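Local coordinates for protein tRNA(Phe) 7-((3-amino-3-carboxypropyl)-4-demethylwyosine(37)-N(4))-methyltransferase 1 (Pyrococcus horikoshii, PDB 2IT2) that probably methylates the N-4 position of a wyosine intermediate at position 37 of tRNA(Phe), using S-adenosyl-L-methionine as methyl donor, at residues P64-K69 with T150-V155; R80-Y85 with K172-A177. One frame throughout, in Å; residues are numbered along the deposited sequence.

From the N terminus, the chain runs through strand 48-63 into the loop holding 64-69, the first half of contact 1, and then along strand 73-78 to 80-85, the first half of contact 2. Contact 1 closes at 150-155, which runs into strand 153-159, and contact 2 closes at 172-177 on helix 167-194. The segments alternate along the chain, so the two closures cross and neither nests in the other. Contact 1 joins a loop to a strand, contact 2 the start of helix 84-91 to the long C-terminal helix. Their centres lie about 17 Å apart, and strand and helix meet where Met153 and Val155 pack on the helix: Val155 CG1 is 3.5 Å from Ile173 CD1. Both touch the second subunit.

Contact 1: residues P64-K69 with T150-V155; sequences PHFGDK and TERMDV
Phe66 and Asp154 touch across backbones that stay well apart, their CA atoms 9.1 Å from each other. Residues His65 to Asp68 form a type II beta turn, closed by a bond from Asp68 N to His65 O, and Gly67 takes the positive phi (92°) of its third position. The opposing segment is extended from Glu151 on and leads into strand 153-159, which pairs with strand 98-112. Side chains alone bridge the gap. Because chi1 of Phe66 is -177°, its CG lies opposite the backbone N, which carries the ring out to Asp154. There OD1 of Asp154 sits against the rim of the ring, close to its plane, 3.5 Å from both CZ and CE1 of Phe66. Ring and carboxylate planes are 79° apart. Arg152 NH2 passes 4.4 Å from Phe66 CZ and also meets Asp154 OD1 in a salt bridge of 3.3 Å, nearly straight but long and weak as a hydrogen bond. A stronger partner of the same oxygen is Arg104 on strand 98-112, while Asp154 OD2 accepts a bond from the backbone N of Asp154 of the second subunit. Trp100 meets the Phe66 ring with planes at about 45°. The buried, negatively charged carboxylate is probably stabilised at the subunit interface by Arg104, the neighbouring amide and the slightly positive ring rim, with a weaker contribution from Arg152.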
loop_
_atom_site.group_PDB
_atom_site.type_symbol
_atom_site.label_atom_id
_atom_site.label_comp_id
_atom_site.label_asym_id
_atom_site.label_seq_id
_atom_site.Cartn_x
_atom_site.Cartn_y
_atom_site.Cartn_z
ATOM N N PRO B 64 -17.049 -10.270 -5.864
ATOM C CA PRO B 64 -17.070 -10.774 -7.242
ATOM C C PRO B 64 -15.687 -11.102 -7.787
ATOM O O PRO B 64 -15.466 -12.174 -8.354
ATOM C CB PRO B 64 -17.752 -9.645 -8.008
ATOM C CG PRO B 64 -17.354 -8.425 -7.237
ATOM C CD PRO B 64 -17.533 -8.880 -5.807
ATOM N N HIS B 65 -14.761 -10.165 -7.613
ATOM C CA HIS B 65 -13.385 -10.327 -8.062
ATOM C C HIS B 65 -12.447 -9.655 -7.068
ATOM O O HIS B 65 -12.802 -8.658 -6.442
ATOM C CB HIS B 65 -13.202 -9.715 -9.451
ATOM C CG HIS B 65 -14.095 -10.317 -10.493
ATOM N ND1 HIS B 65 -15.453 -10.121 -10.507
ATOM C CD2 HIS B 65 -13.812 -11.134 -11.536
ATOM C CE1 HIS B 65 -15.981 -10.791 -11.520
ATOM N NE2 HIS B 65 -15.009 -11.413 -12.157
ATOM N N PHE B 66 -11.249 -10.206 -6.923
ATOM C CA PHE B 66 -10.275 -9.661 -5.991
ATOM C C PHE B 66 -10.010 -8.184 -6.256
ATOM O O PHE B 66 -9.891 -7.768 -7.405
ATOM C CB PHE B 66 -8.967 -10.444 -6.095
ATOM C CG PHE B 66 -7.918 -10.000 -5.116
ATOM C CD1 PHE B 66 -8.030 -10.301 -3.762
ATOM C CD2 PHE B 66 -6.824 -9.265 -5.549
ATOM C CE1 PHE B 66 -7.063 -9.870 -2.853
ATOM C CE2 PHE B 66 -5.859 -8.833 -4.653
ATOM C CZ PHE B 66 -5.976 -9.133 -3.304
ATOM N N GLY B 67 -9.912 -7.396 -5.189
ATOM C CA GLY B 67 -9.659 -5.974 -5.339
ATOM C C GLY B 67 -10.918 -5.130 -5.415
ATOM O O GLY B 67 -10.874 -3.917 -5.217
ATOM N N ASP B 68 -12.047 -5.775 -5.691
ATOM C CA ASP B 68 -13.324 -5.077 -5.802
ATOM C C ASP B 68 -14.041 -4.994 -4.457
ATOM O O ASP B 68 -15.105 -5.584 -4.275
ATOM C CB ASP B 68 -14.218 -5.792 -6.819
ATOM C CG ASP B 68 -15.397 -4.947 -7.252
ATOM O OD1 ASP B 68 -15.566 -3.843 -6.697
ATOM O OD2 ASP B 68 -16.155 -5.382 -8.147
ATOM N N LYS B 69 -13.464 -4.253 -3.516
ATOM C CA LYS B 69 -14.060 -4.118 -2.191
ATOM C C LYS B 69 -15.186 -3.092 -2.190
ATOM O O LYS B 69 -15.267 -2.248 -3.084
ATOM C CB LYS B 69 -12.996 -3.711 -1.170
ATOM C CG LYS B 69 -11.809 -4.659 -1.103
ATOM C CD LYS B 69 -10.813 -4.224 -0.044
ATOM C CE LYS B 69 -9.548 -5.067 -0.107
ATOM N NZ LYS B 69 -9.832 -6.525 -0.017
ATOM N N THR B 150 3.624 -2.736 5.993
ATOM C CA THR B 150 3.685 -3.547 4.775
ATOM C C THR B 150 3.063 -4.936 4.843
ATOM O O THR B 150 2.728 -5.509 3.805
ATOM C CB THR B 150 5.135 -3.741 4.325
ATOM O OG1 THR B 150 5.826 -4.547 5.291
ATOM C CG2 THR B 150 5.826 -2.395 4.181
ATOM N N GLU B 151 2.929 -5.485 6.047
ATOM C CA GLU B 151 2.370 -6.826 6.226
ATOM C C GLU B 151 0.932 -6.968 5.758
ATOM O O GLU B 151 0.097 -6.095 5.994
ATOM C CB GLU B 151 2.457 -7.245 7.697
ATOM C CG GLU B 151 3.867 -7.568 8.172
ATOM C CD GLU B 151 4.879 -6.513 7.763
ATOM O OE1 GLU B 151 4.701 -5.336 8.142
ATOM O OE2 GLU B 151 5.852 -6.859 7.056
ATOM N N ARG B 152 0.648 -8.079 5.088
ATOM C CA ARG B 152 -0.701 -8.356 4.613
ATOM C C ARG B 152 -0.771 -9.770 4.058
ATOM O O ARG B 152 0.257 -10.415 3.837
ATOM C CB ARG B 152 -1.108 -7.370 3.521
ATOM C CG ARG B 152 -0.294 -7.494 2.248
ATOM C CD ARG B 152 -0.753 -6.490 1.192
ATOM N NE ARG B 152 -2.077 -6.809 0.664
ATOM C CZ ARG B 152 -2.800 -5.989 -0.095
ATOM N NH1 ARG B 152 -2.327 -4.794 -0.418
ATOM N NH2 ARG B 152 -3.989 -6.367 -0.544
HETATM N N MSE B 153 -1.994 -10.245 3.851
HETATM C CA MSE B 153 -2.219 -11.574 3.300
HETATM C C MSE B 153 -3.536 -11.563 2.543
HETATM O O MSE B 153 -4.482 -10.849 2.904
HETATM C CB MSE B 153 -2.254 -12.641 4.403
HETATM C CG MSE B 153 -2.421 -14.075 3.870
HETATM SE SE MSE B 153 -1.748 -15.461 5.068
HETATM C CE MSE B 153 -2.162 -14.575 6.703
ATOM N N ASP B 154 -3.564 -12.357 1.480
ATOM C CA ASP B 154 -4.714 -12.498 0.605
ATOM C C ASP B 154 -4.730 -13.956 0.184
ATOM O O ASP B 154 -3.955 -14.352 -0.692
ATOM C CB ASP B 154 -4.540 -11.648 -0.657
ATOM C CG ASP B 154 -4.187 -10.208 -0.355
ATOM O OD1 ASP B 154 -5.083 -9.452 0.059
ATOM O OD2 ASP B 154 -3.008 -9.823 -0.535
ATOM N N VAL B 155 -5.583 -14.754 0.818
ATOM C CA VAL B 155 -5.701 -16.171 0.487
ATOM C C VAL B 155 -7.115 -16.518 0.023
ATOM O O VAL B 155 -8.107 -16.222 0.696
ATOM C CB VAL B 155 -5.345 -17.060 1.693
ATOM C CG1 VAL B 155 -5.602 -18.516 1.346
ATOM C CG2 VAL B 155 -3.885 -16.849 2.085
#

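Contact 2: residues R80-Y85 with K172-A177; sequences REVSLY and KIVEIA
Val174 makes all the approaches within 4.5 Å on the helical side, meeting Val82 and Leu84 just before and at the start of helix 84-91. The second segment, 172-177, is helical throughout, as the backbone bonds from Ile176 N to Lys172 O and from Ala177 N to Ile173 O (2.9 Å) attest. Lys172 begins it near Phe164 of the second subunit, and Ile173 packs on Phe101 and Val155. Val174 follows, its CB directed at the other segment. CG1, anti to the backbone N (chi1 165°), lies 3.8 Å from the carbonyl O of Val82 and 4.2 Å from Val82 CG2. The other branch, CG2, lies opposite the carbonyl carbon and comes within 4.2 Å of Leu84 CD1. The two branches thus divide Val82 and Leu84 between them, and Leu84 CA is 6.8 Å from Val174 CA. The two methyl-methyl approaches are apolar, CG1 against Val82 O is a van der Waals contact, and no hydrogen bond joins the segments. Glu175 turns its CB away from the contact. Ile176 packs on Met153 and on Gln98 of the second subunit, and Ala177 touches Phe101, Val103 and Met153. One turn beyond Val174, Asn178 OD1 accepts a bond from Val82 N, so a polar link accompanies the apolar one. The Ser83 side chain caps a backbone N just past its segment while Glu86 OE1 accepts from Ser83 N, a reciprocal pattern like a capping box and consistent with a helix starting at Leu84. Val87 of that helix touches both Val82 and Val174. Helix 167-194 thus packs through Val174 on Val82 and the start of helix 84-91, and through Ile173 and Ala177 against strands 98-112 and 153-159.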
loop_
_atom_site.group_PDB
_atom_site.type_symbol
_atom_site.label_atom_id
_atom_site.label_comp_id
_atom_site.label_asym_id
_atom_site.label_seq_id
_atom_site.Cartn_x
_atom_site.Cartn_y
_atom_site.Cartn_z
ATOM N N ARG B 80 -8.806 -8.330 16.149
ATOM C CA ARG B 80 -8.014 -9.069 17.117
ATOM C C ARG B 80 -7.427 -10.331 16.492
ATOM O O ARG B 80 -7.848 -10.788 15.438
ATOM C CB ARG B 80 -8.921 -9.443 18.290
ATOM C CG ARG B 80 -9.089 -8.293 19.285
ATOM C CD ARG B 80 -9.796 -8.742 20.569
ATOM N NE ARG B 80 -10.063 -7.594 21.439
ATOM C CZ ARG B 80 -11.274 -7.013 21.343
ATOM N NH1 ARG B 80 -12.171 -7.485 20.493
ATOM N NH2 ARG B 80 -11.568 -5.964 22.116
ATOM N N GLU B 81 -6.563 -11.064 17.182
ATOM C CA GLU B 81 -6.170 -12.384 16.707
ATOM C C GLU B 81 -7.404 -13.277 16.789
ATOM O O GLU B 81 -8.275 -13.071 17.636
ATOM C CB GLU B 81 -5.056 -12.952 17.575
ATOM C CG GLU B 81 -3.833 -12.071 17.622
ATOM C CD GLU B 81 -2.767 -12.618 18.535
ATOM O OE1 GLU B 81 -2.147 -13.646 18.184
ATOM O OE2 GLU B 81 -2.558 -12.016 19.608
ATOM N N VAL B 82 -7.473 -14.274 15.915
ATOM C CA VAL B 82 -8.631 -15.155 15.872
ATOM C C VAL B 82 -8.337 -16.626 16.139
ATOM O O VAL B 82 -7.190 -17.068 16.162
ATOM C CB VAL B 82 -9.343 -15.043 14.497
ATOM C CG1 VAL B 82 -9.773 -13.604 14.239
ATOM C CG2 VAL B 82 -8.406 -15.524 13.391
ATOM N N SER B 83 -9.407 -17.380 16.353
ATOM C CA SER B 83 -9.292 -18.808 16.588
ATOM C C SER B 83 -9.857 -19.492 15.359
ATOM O O SER B 83 -10.622 -18.855 14.590
ATOM C CB SER B 83 -10.091 -19.232 17.810
ATOM O OG SER B 83 -11.458 -18.861 17.697
ATOM N N LEU B 84 -9.492 -20.770 15.159
ATOM C CA LEU B 84 -9.970 -21.522 13.987
ATOM C C LEU B 84 -11.494 -21.582 14.024
ATOM O O LEU B 84 -12.106 -21.523 12.992
ATOM C CB LEU B 84 -9.428 -22.941 13.974
ATOM C CG LEU B 84 -9.299 -23.823 12.736
ATOM C CD1 LEU B 84 -9.024 -22.982 11.474
ATOM C CD2 LEU B 84 -8.186 -24.861 13.057
ATOM N N TYR B 85 -12.101 -21.677 15.214
ATOM C CA TYR B 85 -13.568 -21.737 15.378
ATOM C C TYR B 85 -14.256 -20.532 14.763
ATOM O O TYR B 85 -15.188 -20.679 13.974
ATOM C CB TYR B 85 -13.972 -21.822 16.865
ATOM C CG TYR B 85 -15.467 -21.687 17.068
ATOM C CD1 TYR B 85 -16.329 -22.745 16.774
ATOM C CD2 TYR B 85 -16.023 -20.498 17.546
ATOM C CE1 TYR B 85 -17.706 -22.623 16.948
ATOM C CE2 TYR B 85 -17.401 -20.366 17.724
ATOM C CZ TYR B 85 -18.235 -21.435 17.426
ATOM O OH TYR B 85 -19.596 -21.325 17.606
ATOM N N LYS B 172 -2.694 -23.257 9.231
ATOM C CA LYS B 172 -1.455 -22.546 8.913
ATOM C C LYS B 172 -1.755 -21.082 8.567
ATOM O O LYS B 172 -1.016 -20.189 8.976
ATOM C CB LYS B 172 -0.727 -23.216 7.739
ATOM C CG LYS B 172 -0.290 -24.652 7.987
ATOM C CD LYS B 172 0.712 -24.738 9.123
ATOM C CE LYS B 172 1.167 -26.165 9.344
ATOM N NZ LYS B 172 2.096 -26.250 10.501
ATOM N N ILE B 173 -2.833 -20.825 7.828
ATOM C CA ILE B 173 -3.201 -19.458 7.460
ATOM C C ILE B 173 -3.543 -18.640 8.707
ATOM O O ILE B 173 -3.128 -17.477 8.833
ATOM C CB ILE B 173 -4.418 -19.460 6.502
ATOM C CG1 ILE B 173 -4.014 -20.090 5.171
ATOM C CG2 ILE B 173 -4.972 -18.046 6.324
ATOM C CD1 ILE B 173 -5.193 -20.420 4.265
ATOM N N VAL B 174 -4.304 -19.234 9.623
ATOM C CA VAL B 174 -4.676 -18.535 10.852
ATOM C C VAL B 174 -3.450 -18.234 11.713
ATOM O O VAL B 174 -3.373 -17.172 12.334
ATOM C CB VAL B 174 -5.699 -19.356 11.669
ATOM C CG1 VAL B 174 -5.813 -18.823 13.098
ATOM C CG2 VAL B 174 -7.050 -19.285 10.998
ATOM N N GLU B 175 -2.494 -19.159 11.739
ATOM C CA GLU B 175 -1.262 -18.982 12.503
ATOM C C GLU B 175 -0.500 -17.757 12.001
ATOM O O GLU B 175 -0.112 -16.894 12.787
ATOM C CB GLU B 175 -0.384 -20.220 12.346
ATOM C CG GLU B 175 0.868 -20.266 13.183
ATOM C CD GLU B 175 1.746 -21.440 12.781
ATOM O OE1 GLU B 175 1.193 -22.517 12.462
ATOM O OE2 GLU B 175 2.986 -21.290 12.784
ATOM N N ILE B 176 -0.275 -17.688 10.694
ATOM C CA ILE B 176 0.444 -16.558 10.110
ATOM C C ILE B 176 -0.354 -15.277 10.317
ATOM O O ILE B 176 0.206 -14.237 10.658
ATOM C CB ILE B 176 0.691 -16.791 8.600
ATOM C CG1 ILE B 176 1.598 -18.013 8.421
ATOM C CG2 ILE B 176 1.314 -15.548 7.955
ATOM C CD1 ILE B 176 3.012 -17.816 8.940
ATOM N N ALA B 177 -1.665 -15.349 10.116
ATOM C CA ALA B 177 -2.511 -14.174 10.282
ATOM C C ALA B 177 -2.378 -13.614 11.681
ATOM O O ALA B 177 -2.275 -12.401 11.855
ATOM C CB ALA B 177 -3.961 -14.520 10.010
#